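Local structure of putative glutathione S-transferase (Corynebacterium glutamicum, 3M1G) at residues Glu183-Val188 with His240-Asp245; Met189-Thr194 with Leu223-Asp228; Glu195-Val200 with Tyr249-Arg254; Glu227-Leu230 with Tyr235-Gly238. The protein probably acts as a glutathione transferase of the ECM4-like subfamily. All blocks are in the same frame, centred on the assembly; numbering follows the deposited sequence. Where two conformers were deposited one is given.

Contact 1: Glu183-Val188 with His240-Asp245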
loop_
_atom_site.group_PDB
_atom_site.type_symbol
_atom_site.label_atom_id
_atom_site.label_comp_id
_atom_site.label_asym_id
_atom_site.label_seq_id
_atom_site.Cartn_x
_atom_site.Cartn_y
_atom_site.Cartn_z
ATOM N N GLU A 183 -34.312 10.752 6.190
ATOM C CA GLU A 183 -34.793 9.925 5.087
ATOM C C GLU A 183 -33.773 9.709 3.997
ATOM O O GLU A 183 -33.601 8.601 3.577
ATOM C CB GLU A 183 -36.044 10.519 4.414
ATOM C CG GLU A 183 -37.299 9.947 4.929
ATOM C CD GLU A 183 -38.540 10.217 4.022
ATOM O OE1 GLU A 183 -39.623 10.225 4.612
ATOM O OE2 GLU A 183 -38.451 10.397 2.774
ATOM N N GLU A 184 -33.158 10.762 3.475
ATOM C CA GLU A 184 -32.100 10.592 2.447
ATOM C C GLU A 184 -30.863 9.955 3.054
ATOM O O GLU A 184 -30.136 9.286 2.371
ATOM C CB GLU A 184 -31.671 11.897 1.749
ATOM C CG GLU A 184 -30.622 11.679 0.574
ATOM C CD GLU A 184 -29.807 12.932 0.216
ATOM O OE1 GLU A 184 -30.134 14.031 0.707
ATOM O OE2 GLU A 184 -28.827 12.814 -0.555
HETATM N N MSE A 185 -30.637 10.145 4.350
HETATM C CA MSE A 185 -29.427 9.609 4.977
HETATM C C MSE A 185 -29.458 8.077 5.069
HETATM O O MSE A 185 -28.397 7.414 5.005
HETATM C CB MSE A 185 -29.216 10.206 6.371
HETATM C CG MSE A 185 -27.787 10.215 6.819
HETATM SE SE MSE A 185 -27.453 10.962 8.611
HETATM C CE MSE A 185 -28.393 12.678 8.412
ATOM N N ALA A 186 -30.655 7.503 5.220
ATOM C CA ALA A 186 -30.733 6.088 5.510
ATOM C C ALA A 186 -30.077 5.245 4.397
ATOM O O ALA A 186 -29.221 4.411 4.694
ATOM C CB ALA A 186 -32.231 5.611 5.820
ATOM N N PRO A 187 -30.455 5.451 3.123
ATOM C CA PRO A 187 -29.795 4.595 2.126
ATOM C C PRO A 187 -28.295 4.850 1.930
ATOM O O PRO A 187 -27.541 3.912 1.646
ATOM C CB PRO A 187 -30.558 4.885 0.823
ATOM C CG PRO A 187 -31.380 6.098 1.095
ATOM C CD PRO A 187 -31.636 6.125 2.569
ATOM N N VAL A 188 -27.873 6.100 2.065
ATOM C CA VAL A 188 -26.476 6.441 1.966
ATOM C C VAL A 188 -25.663 5.692 3.031
ATOM O O VAL A 188 -24.639 5.085 2.723
ATOM C CB VAL A 188 -26.264 7.962 2.056
ATOM C CG1 VAL A 188 -24.769 8.266 2.196
ATOM C CG2 VAL A 188 -26.916 8.678 0.816
ATOM N N HIS A 240 -22.687 20.520 6.336
ATOM C CA HIS A 240 -22.239 20.250 7.702
ATOM C C HIS A 240 -22.081 18.757 8.013
ATOM O O HIS A 240 -22.715 17.911 7.392
ATOM C CB HIS A 240 -23.189 20.921 8.741
ATOM C CG HIS A 240 -23.431 22.381 8.475
ATOM N ND1 HIS A 240 -22.395 23.279 8.327
ATOM C CD2 HIS A 240 -24.578 23.093 8.294
ATOM C CE1 HIS A 240 -22.894 24.487 8.067
ATOM N NE2 HIS A 240 -24.212 24.396 8.017
ATOM N N ILE A 241 -21.256 18.469 9.014
ATOM C CA ILE A 241 -21.010 17.111 9.478
ATOM C C ILE A 241 -22.295 16.503 10.064
ATOM O O ILE A 241 -23.055 17.182 10.774
ATOM C CB ILE A 241 -19.883 17.074 10.532
ATOM C CG1 ILE A 241 -18.567 17.458 9.859
ATOM C CG2 ILE A 241 -19.806 15.674 11.257
ATOM C CD1 ILE A 241 -17.384 17.740 10.789
ATOM N N THR A 242 -22.559 15.253 9.689
ATOM C CA THR A 242 -23.671 14.472 10.232
ATOM C C THR A 242 -23.214 13.079 10.668
ATOM O O THR A 242 -22.063 12.671 10.461
ATOM C CB THR A 242 -24.796 14.278 9.176
ATOM O OG1 THR A 242 -24.255 13.611 8.019
ATOM C CG2 THR A 242 -25.452 15.638 8.759
ATOM N N GLU A 243 -24.128 12.353 11.302
ATOM C CA GLU A 243 -23.961 10.947 11.611
ATOM C C GLU A 243 -23.326 10.119 10.482
ATOM O O GLU A 243 -22.544 9.210 10.766
ATOM C CB GLU A 243 -25.336 10.355 11.962
ATOM C CG GLU A 243 -25.426 8.851 12.161
ATOM C CD GLU A 243 -25.025 8.357 13.576
ATOM O OE1 GLU A 243 -24.870 9.195 14.487
ATOM O OE2 GLU A 243 -24.908 7.112 13.760
ATOM N N ALA A 244 -23.745 10.354 9.240
ATOM C CA ALA A 244 -23.162 9.663 8.076
ATOM C C ALA A 244 -21.637 9.760 7.991
ATOM O O ALA A 244 -20.952 8.769 7.712
ATOM C CB ALA A 244 -23.833 10.176 6.752
ATOM N N ASP A 245 -21.094 10.948 8.267
ATOM C CA ASP A 245 -19.640 11.168 8.253
ATOM C C ASP A 245 -18.961 10.440 9.419
ATOM O O ASP A 245 -17.868 9.861 9.284
ATOM C CB ASP A 245 -19.351 12.670 8.292
ATOM C CG ASP A 245 -20.052 13.432 7.203
ATOM O OD1 ASP A 245 -19.750 13.187 6.003
ATOM O OD2 ASP A 245 -20.910 14.303 7.545
#
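M185 of 183-188 meets T242, E243 and A244 without lying on a carboxylate of 240-245: it touches E243 at CB, where that chain starts, while the E243 carboxylate is carried away to T158 and R247. The D245 carboxylate is held at both oxygens, OD1 by Y279 OH and L236 N, OD2 by T242 N. OD2 accepts T242 N at 2.9 Å through the lone pair turned away from OD1, in a nearly straight bond (170° at the hydrogen). T242 is the N-cap of the helix that starts at E243, and this is the D245-to-T242 half of the T-x-x-D capping box, a known feature of the glutathione transferase helical domain.

M185, a selenomethionine, carries the contact. Its CG stands anti to the backbone N and the chain runs straight on through chi2, so CG packs on A244 CB at 4.0 Å. The M185 and E243 side chains cross at about a right angle, SE 4.0 Å from E243 CB, and SE lies 3.8 Å from A244 N. A bend at chi3 (-52°) then swings CE round to meet T242 tip to tip, CE to CB at 4.0 Å. No hydrogen bond spans the two segments; the join is packing of a flexible, polarisable chain against the first turn of a helix.

The contact is buried and pins helix 182-197 to the start of helix 243-253. M189, one turn on from M185, also packs on E243 and A244, E243 leans on helix 154-163, and D245 reaches helix 274-284 through Y279.

Contact 2: Met189-Thr194 with Leu223-Asp228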
loop_
_atom_site.group_PDB
_atom_site.type_symbol
_atom_site.label_atom_id
_atom_site.label_comp_id
_atom_site.label_asym_id
_atom_site.label_seq_id
_atom_site.Cartn_x
_atom_site.Cartn_y
_atom_site.Cartn_z
HETATM N N MSE A 189 -26.145 5.685 4.265
HETATM C CA MSE A 189 -25.443 4.989 5.339
HETATM C C MSE A 189 -25.479 3.458 5.145
HETATM O O MSE A 189 -24.480 2.783 5.439
HETATM C CB MSE A 189 -25.994 5.385 6.695
HETATM C CG MSE A 189 -25.768 6.874 6.989
HETATM SE SE MSE A 189 -26.152 7.408 8.843
HETATM C CE MSE A 189 -28.003 6.793 8.996
ATOM N N LYS A 190 -26.592 2.913 4.634
ATOM C CA LYS A 190 -26.659 1.477 4.388
ATOM C C LYS A 190 -25.642 1.078 3.301
ATOM O O LYS A 190 -24.903 0.116 3.482
ATOM C CB LYS A 190 -28.076 0.997 4.014
ATOM C CG LYS A 190 -28.130 -0.483 3.546
ATOM C CD LYS A 190 -29.488 -1.154 3.819
ATOM C CE LYS A 190 -29.769 -2.418 2.973
ATOM N NZ LYS A 190 -28.578 -3.223 2.571
ATOM N N ARG A 191 -25.587 1.816 2.192
ATOM C CA ARG A 191 -24.635 1.535 1.143
ATOM C C ARG A 191 -23.202 1.617 1.694
ATOM O O ARG A 191 -22.397 0.738 1.447
ATOM C CB ARG A 191 -24.814 2.479 -0.033
ATOM C CG ARG A 191 -23.997 2.065 -1.287
ATOM C CD ARG A 191 -24.381 2.873 -2.503
ATOM N NE ARG A 191 -23.580 2.491 -3.670
ATOM C CZ ARG A 191 -23.542 3.172 -4.812
ATOM N NH1 ARG A 191 -24.272 4.246 -4.968
ATOM N NH2 ARG A 191 -22.789 2.748 -5.818
ATOM N N ILE A 192 -22.896 2.636 2.493
ATOM C CA ILE A 192 -21.563 2.731 3.082
ATOM C C ILE A 192 -21.280 1.538 4.001
ATOM O O ILE A 192 -20.192 0.931 3.976
ATOM C CB ILE A 192 -21.387 4.052 3.810
ATOM C CG1 ILE A 192 -21.330 5.195 2.792
ATOM C CG2 ILE A 192 -20.138 4.042 4.720
ATOM C CD1 ILE A 192 -21.385 6.623 3.456
ATOM N N PHE A 193 -22.272 1.134 4.775
ATOM C CA PHE A 193 -22.076 0.018 5.679
ATOM C C PHE A 193 -21.750 -1.316 4.955
ATOM O O PHE A 193 -20.799 -1.977 5.308
ATOM C CB PHE A 193 -23.317 -0.196 6.530
ATOM C CG PHE A 193 -23.251 -1.403 7.361
ATOM C CD1 PHE A 193 -22.345 -1.475 8.410
ATOM C CD2 PHE A 193 -24.080 -2.481 7.112
ATOM C CE1 PHE A 193 -22.285 -2.614 9.208
ATOM C CE2 PHE A 193 -24.028 -3.640 7.911
ATOM C CZ PHE A 193 -23.122 -3.712 8.940
ATOM N N THR A 194 -22.562 -1.727 4.001
ATOM C CA THR A 194 -22.349 -3.016 3.373
ATOM C C THR A 194 -21.140 -3.009 2.413
ATOM O O THR A 194 -20.416 -3.991 2.317
ATOM C CB THR A 194 -23.623 -3.550 2.648
ATOM O OG1 THR A 194 -23.984 -2.678 1.570
ATOM C CG2 THR A 194 -24.830 -3.705 3.635
ATOM N N LEU A 223 -16.302 3.211 -3.205
ATOM C CA LEU A 223 -15.362 4.333 -2.998
ATOM C C LEU A 223 -15.381 5.319 -4.173
ATOM O O LEU A 223 -15.263 6.552 -3.991
ATOM C CB LEU A 223 -13.946 3.834 -2.709
ATOM C CG LEU A 223 -13.726 3.104 -1.363
ATOM C CD1 LEU A 223 -12.286 2.505 -1.262
ATOM C CD2 LEU A 223 -14.015 3.996 -0.143
ATOM N N ASP A 224 -15.567 4.810 -5.393
ATOM C CA ASP A 224 -15.652 5.725 -6.546
ATOM C C ASP A 224 -16.964 6.529 -6.516
ATOM O O ASP A 224 -16.996 7.687 -6.917
ATOM C CB ASP A 224 -15.559 4.953 -7.876
ATOM C CG ASP A 224 -14.128 4.511 -8.207
ATOM O OD1 ASP A 224 -13.145 5.126 -7.715
ATOM O OD2 ASP A 224 -13.986 3.522 -8.964
ATOM N N TRP A 225 -18.049 5.894 -6.067
ATOM C CA TRP A 225 -19.308 6.603 -5.835
ATOM C C TRP A 225 -19.104 7.706 -4.772
ATOM O O TRP A 225 -19.555 8.830 -4.965
ATOM C CB TRP A 225 -20.412 5.631 -5.381
ATOM C CG TRP A 225 -21.518 6.262 -4.597
ATOM C CD1 TRP A 225 -22.405 7.207 -5.045
ATOM C CD2 TRP A 225 -21.895 5.968 -3.251
ATOM N NE1 TRP A 225 -23.262 7.543 -4.038
ATOM C CE2 TRP A 225 -22.976 6.800 -2.930
ATOM C CE3 TRP A 225 -21.406 5.096 -2.271
ATOM C CZ2 TRP A 225 -23.595 6.782 -1.674
ATOM C CZ3 TRP A 225 -22.035 5.075 -1.009
ATOM C CH2 TRP A 225 -23.089 5.919 -0.727
ATOM N N LEU A 226 -18.428 7.395 -3.673
ATOM C CA LEU A 226 -18.221 8.412 -2.627
ATOM C C LEU A 226 -17.350 9.587 -3.119
ATOM O O LEU A 226 -17.615 10.767 -2.829
ATOM C CB LEU A 226 -17.619 7.788 -1.365
ATOM C CG LEU A 226 -18.553 6.868 -0.596
ATOM C CD1 LEU A 226 -17.799 6.123 0.494
ATOM C CD2 LEU A 226 -19.747 7.645 0.003
ATOM N N GLU A 227 -16.305 9.257 -3.864
ATOM C CA GLU A 227 -15.396 10.257 -4.417
ATOM C C GLU A 227 -16.208 11.237 -5.289
ATOM O O GLU A 227 -16.030 12.467 -5.230
ATOM C CB GLU A 227 -14.292 9.560 -5.216
ATOM C CG GLU A 227 -13.419 10.477 -6.051
ATOM C CD GLU A 227 -12.483 11.298 -5.204
ATOM O OE1 GLU A 227 -12.292 10.930 -4.013
ATOM O OE2 GLU A 227 -11.941 12.300 -5.733
ATOM N N ASP A 228 -17.124 10.695 -6.072
ATOM C CA ASP A 228 -17.993 11.534 -6.895
ATOM C C ASP A 228 -19.052 12.287 -6.078
ATOM O O ASP A 228 -19.339 13.445 -6.355
ATOM C CB ASP A 228 -18.685 10.690 -7.956
ATOM C CG ASP A 228 -19.576 11.529 -8.896
ATOM O OD1 ASP A 228 -19.062 12.371 -9.654
ATOM O OD2 ASP A 228 -20.792 11.365 -8.844
#
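Segments 189-194 and 223-228, of helices 182-197 and 209-229 in the GST C-terminal domain, run roughly antiparallel, 140° between their directions, axes 11.4 Å apart at closest approach. R191 extends fully from CG to NE and lies across W225, whose own CG is anti to its backbone N. The guanidinium rests flat on the indole, planes 12° apart, with CZ 3.9 Å from the centroid of the five-membered ring of W225. R191 NH1 sits over the middle of that ring, 3.4 Å from W225 CD2. Further back, R191 CD covers the six-membered ring in a CH-pi contact, 3.6 Å from its centroid, so head and stem each lie over one ring. The opposite face of the indole carries CD2 of its neighbour L226. The I192 side chain crosses W225 at about a right angle, CG1 to CZ3 3.9 Å, and its CD1 meets L226 CD2 at 4.0 Å.

Because the planes are nearly parallel, the guanidinium N-H bonds run alongside the indole and not into it. The attraction is therefore cation-pi and dispersion, with no hydrogen bond across; the charge would be expected to polarise the ring on one face while leucine keeps the other apolar.

Contact 3: Glu195-Val200 with Tyr249-Arg254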
loop_
_atom_site.group_PDB
_atom_site.type_symbol
_atom_site.label_atom_id
_atom_site.label_comp_id
_atom_site.label_asym_id
_atom_site.label_seq_id
_atom_site.Cartn_x
_atom_site.Cartn_y
_atom_site.Cartn_z
ATOM N N GLU A 195 -20.903 -1.913 1.706
ATOM C CA GLU A 195 -19.873 -1.927 0.647
ATOM C C GLU A 195 -18.514 -1.373 1.085
ATOM O O GLU A 195 -17.505 -1.676 0.448
ATOM C CB GLU A 195 -20.364 -1.127 -0.538
ATOM C CG GLU A 195 -21.746 -1.477 -1.012
ATOM C CD GLU A 195 -21.930 -2.964 -1.291
ATOM O OE1 GLU A 195 -21.295 -3.469 -2.269
ATOM O OE2 GLU A 195 -22.733 -3.605 -0.553
ATOM N N VAL A 196 -18.482 -0.569 2.156
ATOM C CA VAL A 196 -17.260 0.105 2.624
ATOM C C VAL A 196 -16.887 -0.296 4.047
ATOM O O VAL A 196 -15.798 -0.889 4.236
ATOM C CB VAL A 196 -17.385 1.620 2.486
ATOM C CG1 VAL A 196 -16.109 2.340 2.967
ATOM C CG2 VAL A 196 -17.710 1.974 0.973
ATOM N N ASN A 197 -17.749 -0.003 5.053
ATOM C CA ASN A 197 -17.435 -0.335 6.433
ATOM C C ASN A 197 -17.164 -1.821 6.605
ATOM O O ASN A 197 -16.159 -2.195 7.205
ATOM C CB ASN A 197 -18.560 0.036 7.462
ATOM C CG ASN A 197 -18.926 1.516 7.492
ATOM O OD1 ASN A 197 -20.098 1.820 7.676
ATOM N ND2 ASN A 197 -17.943 2.450 7.337
ATOM N N ASN A 198 -18.089 -2.662 6.145
ATOM C CA ASN A 198 -17.879 -4.081 6.111
ATOM C C ASN A 198 -17.069 -4.539 4.925
ATOM O O ASN A 198 -16.507 -5.619 4.955
ATOM C CB ASN A 198 -19.209 -4.819 5.971
ATOM C CG ASN A 198 -19.771 -5.217 7.272
ATOM O OD1 ASN A 198 -19.049 -5.329 8.267
ATOM N ND2 ASN A 198 -21.076 -5.478 7.289
ATOM N N GLY A 199 -17.124 -3.762 3.851
ATOM C CA GLY A 199 -16.451 -4.071 2.581
ATOM C C GLY A 199 -14.966 -4.355 2.728
ATOM O O GLY A 199 -14.445 -5.260 2.071
ATOM N N VAL A 200 -14.283 -3.574 3.574
ATOM C CA VAL A 200 -12.869 -3.814 3.827
ATOM C C VAL A 200 -12.627 -5.177 4.503
ATOM O O VAL A 200 -11.668 -5.890 4.131
ATOM C CB VAL A 200 -12.177 -2.645 4.560
ATOM C CG1 VAL A 200 -12.228 -1.363 3.684
ATOM C CG2 VAL A 200 -12.758 -2.390 6.002
ATOM N N TYR A 249 -15.884 7.976 8.484
ATOM C CA TYR A 249 -14.559 8.335 8.961
ATOM C C TYR A 249 -13.743 7.192 9.528
ATOM O O TYR A 249 -12.589 7.043 9.157
ATOM C CB TYR A 249 -14.645 9.499 9.949
ATOM C CG TYR A 249 -13.377 9.858 10.633
ATOM C CD1 TYR A 249 -12.471 10.729 10.055
ATOM C CD2 TYR A 249 -13.065 9.324 11.880
ATOM C CE1 TYR A 249 -11.300 11.061 10.709
ATOM C CE2 TYR A 249 -11.902 9.655 12.526
ATOM C CZ TYR A 249 -11.015 10.519 11.925
ATOM O OH TYR A 249 -9.859 10.842 12.603
ATOM N N PRO A 250 -14.330 6.350 10.398
ATOM C CA PRO A 250 -13.506 5.311 11.006
ATOM C C PRO A 250 -12.903 4.319 9.995
ATOM O O PRO A 250 -11.816 3.791 10.250
ATOM C CB PRO A 250 -14.481 4.606 11.962
ATOM C CG PRO A 250 -15.471 5.713 12.347
ATOM C CD PRO A 250 -15.669 6.421 11.017
ATOM N N THR A 251 -13.596 4.074 8.881
ATOM C CA THR A 251 -13.054 3.242 7.822
ATOM C C THR A 251 -11.928 3.980 7.058
ATOM O O THR A 251 -10.828 3.438 6.871
ATOM C CB THR A 251 -14.148 2.729 6.858
ATOM O OG1 THR A 251 -15.073 1.923 7.608
ATOM C CG2 THR A 251 -13.510 1.787 5.796
ATOM N N LEU A 252 -12.183 5.214 6.668
ATOM C CA LEU A 252 -11.213 5.986 5.882
ATOM C C LEU A 252 -9.917 6.269 6.640
ATOM O O LEU A 252 -8.829 6.168 6.058
ATOM C CB LEU A 252 -11.797 7.294 5.360
ATOM C CG LEU A 252 -12.927 7.217 4.342
ATOM C CD1 LEU A 252 -13.362 8.659 3.953
ATOM C CD2 LEU A 252 -12.588 6.375 3.097
ATOM N N VAL A 253 -10.029 6.561 7.934
ATOM C CA VAL A 253 -8.872 6.890 8.750
ATOM C C VAL A 253 -7.948 5.689 9.038
ATOM O O VAL A 253 -6.766 5.868 9.360
ATOM C CB VAL A 253 -9.289 7.604 10.031
ATOM C CG1 VAL A 253 -9.759 6.599 11.123
ATOM C CG2 VAL A 253 -8.167 8.520 10.513
ATOM N N ARG A 254 -8.476 4.481 8.877
ATOM C CA ARG A 254 -7.735 3.262 9.032
ATOM C C ARG A 254 -7.289 2.694 7.680
ATOM O O ARG A 254 -6.623 1.654 7.619
ATOM C CB ARG A 254 -8.591 2.203 9.753
ATOM C CG ARG A 254 -8.839 2.491 11.221
ATOM C CD ARG A 254 -9.973 1.649 11.809
ATOM N NE ARG A 254 -10.029 1.889 13.248
ATOM C CZ ARG A 254 -10.527 3.002 13.806
ATOM N NH1 ARG A 254 -11.057 3.935 13.053
ATOM N NH2 ARG A 254 -10.488 3.171 15.127
HETATM O O HOH W 1 -14.357 -0.462 8.611
#
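The backbones of 195-200 and 249-254 come close at N197 and T251, 5.8 Å between CA atoms, where both are irregular: a pi-type turn widens the helix at 195-197, and the other helix is kinked around P250 and T251. T251 does nearly all the touching on its side. Its chi1 of -61° sets CG2 anti to the backbone N and OG1 beside that N, so one branch meets valines and the other an amide.

N197 ND2 donates to T251 OG1 at 2.9 Å, the hydroxyl lying close to the amide plane and the bond bent to 157°. ND2 also bonds R247 O, which fixes the amide's rotation. A water 2.7 Å from T251 OG1 donates to N197 O at 2.9 Å, so two adjoining links, one direct and one through water, tie the same residue pair. On the apolar side T251 CG2 is 3.9 Å from V196 CG1, and V200 CG1 approaches it tip to tip at 4.0 Å.

This buried join of the helical domain lies between helices 182-197 and 199-204 and helix 243-253. V196 and V200 also pack on helix 209-229, and V200 and T251 on Y259, a residue predicted to lower the active-site cysteine's pKa. R254, bonded to P250 O, also bonds A69 O, beside the predicted nucleophile C70, and H74 of helix 71-83, which begins just after C70.

Contact 4: Glu227-Leu230 with Tyr235-Gly238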
loop_
_atom_site.group_PDB
_atom_site.type_symbol
_atom_site.label_atom_id
_atom_site.label_comp_id
_atom_site.label_asym_id
_atom_site.label_seq_id
_atom_site.Cartn_x
_atom_site.Cartn_y
_atom_site.Cartn_z
ATOM N N GLU A 227 -16.305 9.257 -3.864
ATOM C CA GLU A 227 -15.396 10.257 -4.417
ATOM C C GLU A 227 -16.208 11.237 -5.289
ATOM O O GLU A 227 -16.030 12.467 -5.230
ATOM C CB GLU A 227 -14.292 9.560 -5.216
ATOM C CG GLU A 227 -13.419 10.477 -6.051
ATOM C CD GLU A 227 -12.483 11.298 -5.204
ATOM O OE1 GLU A 227 -12.292 10.930 -4.013
ATOM O OE2 GLU A 227 -11.941 12.300 -5.733
ATOM N N ASP A 228 -17.124 10.695 -6.072
ATOM C CA ASP A 228 -17.993 11.534 -6.895
ATOM C C ASP A 228 -19.052 12.287 -6.078
ATOM O O ASP A 228 -19.339 13.445 -6.355
ATOM C CB ASP A 228 -18.685 10.690 -7.956
ATOM C CG ASP A 228 -19.576 11.529 -8.896
ATOM O OD1 ASP A 228 -19.062 12.371 -9.654
ATOM O OD2 ASP A 228 -20.792 11.365 -8.844
ATOM N N ARG A 229 -19.646 11.650 -5.071
ATOM C CA ARG A 229 -20.615 12.341 -4.238
ATOM C C ARG A 229 -19.991 13.570 -3.539
ATOM O O ARG A 229 -20.620 14.629 -3.400
ATOM C CB ARG A 229 -21.187 11.379 -3.183
ATOM C CG ARG A 229 -22.353 11.943 -2.416
ATOM C CD ARG A 229 -22.935 10.972 -1.429
ATOM N NE ARG A 229 -23.915 11.649 -0.590
ATOM C CZ ARG A 229 -25.205 11.796 -0.880
ATOM N NH1 ARG A 229 -25.725 11.273 -1.981
ATOM N NH2 ARG A 229 -25.979 12.461 -0.035
ATOM N N LEU A 230 -18.767 13.406 -3.070
ATOM C CA LEU A 230 -18.053 14.438 -2.318
ATOM C C LEU A 230 -17.329 15.438 -3.228
ATOM O O LEU A 230 -16.678 16.351 -2.736
ATOM C CB LEU A 230 -17.066 13.779 -1.339
ATOM C CG LEU A 230 -17.697 13.037 -0.155
ATOM C CD1 LEU A 230 -16.680 12.143 0.565
ATOM C CD2 LEU A 230 -18.321 14.046 0.809
ATOM N N TYR A 235 -19.499 17.599 2.887
ATOM C CA TYR A 235 -19.591 16.365 3.653
ATOM C C TYR A 235 -20.674 15.508 3.006
ATOM O O TYR A 235 -21.316 15.945 2.059
ATOM C CB TYR A 235 -19.915 16.681 5.112
ATOM C CG TYR A 235 -18.937 17.657 5.745
ATOM C CD1 TYR A 235 -17.642 17.278 6.051
ATOM C CD2 TYR A 235 -19.300 18.965 5.996
ATOM C CE1 TYR A 235 -16.733 18.168 6.620
ATOM C CE2 TYR A 235 -18.411 19.872 6.559
ATOM C CZ TYR A 235 -17.143 19.465 6.884
ATOM O OH TYR A 235 -16.269 20.361 7.429
ATOM N N LEU A 236 -20.902 14.302 3.521
ATOM C CA LEU A 236 -21.793 13.338 2.830
ATOM C C LEU A 236 -23.192 13.870 2.582
ATOM O O LEU A 236 -23.775 13.569 1.535
ATOM C CB LEU A 236 -21.898 12.038 3.588
ATOM C CG LEU A 236 -20.638 11.152 3.503
ATOM C CD1 LEU A 236 -20.728 10.037 4.539
ATOM C CD2 LEU A 236 -20.428 10.614 2.054
HETATM N N MSE A 237 -23.731 14.617 3.558
HETATM C CA MSE A 237 -25.071 15.156 3.465
HETATM C C MSE A 237 -25.075 16.684 3.289
HETATM O O MSE A 237 -26.025 17.349 3.700
HETATM C CB MSE A 237 -25.878 14.780 4.708
HETATM C CG MSE A 237 -25.848 13.297 5.064
HETATM SE SE MSE A 237 -26.446 12.138 3.596
HETATM C CE MSE A 237 -28.157 12.849 3.363
ATOM N N GLY A 238 -24.028 17.246 2.711
ATOM C CA GLY A 238 -24.043 18.664 2.350
ATOM C C GLY A 238 -23.066 19.522 3.139
ATOM O O GLY A 238 -21.914 19.161 3.308
#
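R229 keeps its chain extended from CG to NE, then turns at the last torsion (chi4 87°), presenting one edge of its guanidinium to L236 O. NE and NH2 both donate to this carbonyl oxygen, a side-on grip on a single atom. The NE bond, from NE to L236 O, is 2.9 Å with 144° at the hydrogen and lies on a carbonyl lone pair; the NH2 bond to the same oxygen, also 2.9 Å, is bent to 140° and tilts out of the carbonyl plane. In the conformer given, NH2 also forms a salt bridge to E184. M237, a selenomethionine bent twice along its chain, folds back to bring SE 3.7 Å from R229 NH2, oblique to the guanidinium.

Beside this polar pair L230 presses CD2 on the turn backbone, 3.5 Å from Y235 C, and meets L236 CD2 at 4.2 Å from its own CD2. The turn is a type I beta turn, Y235 to G238, closed by G238 N to Y235 O at 3.1 Å and by a second bond from Y235 N back to G238 O.

The end of helix 209-229 is thus fastened to the loop that leads into helix 243-253. L236 packs further on A244 and L248 of that helix and on I192 of helix 182-197, while L230 leans on L276 and Y279 of helix 274-284.

In the fold
From the N terminus, helix 182-197 serves contacts 1, 2 and 3 in turn, meeting helix 243-253, then helix 209-229, then helix 243-253 again. Contact 1 closes the longest loop, from 183-188 to the start of helix 243-253; contact 2, to helix 209-229, is nested inside it. Contact 3, formed where helix 182-197 gives way to helix 199-204, reaches the far end of helix 243-253 and crosses both. Contact 4 closes a short loop where helix 209-229 ends, nested within contacts 1 and 3, and shares E227 and D228 with contact 2. I192 and L226 pack on L236, joining contacts 2 and 4. Together they tie helices 182-197, 199-204, 209-229 and 243-253, with the loop leading into the last.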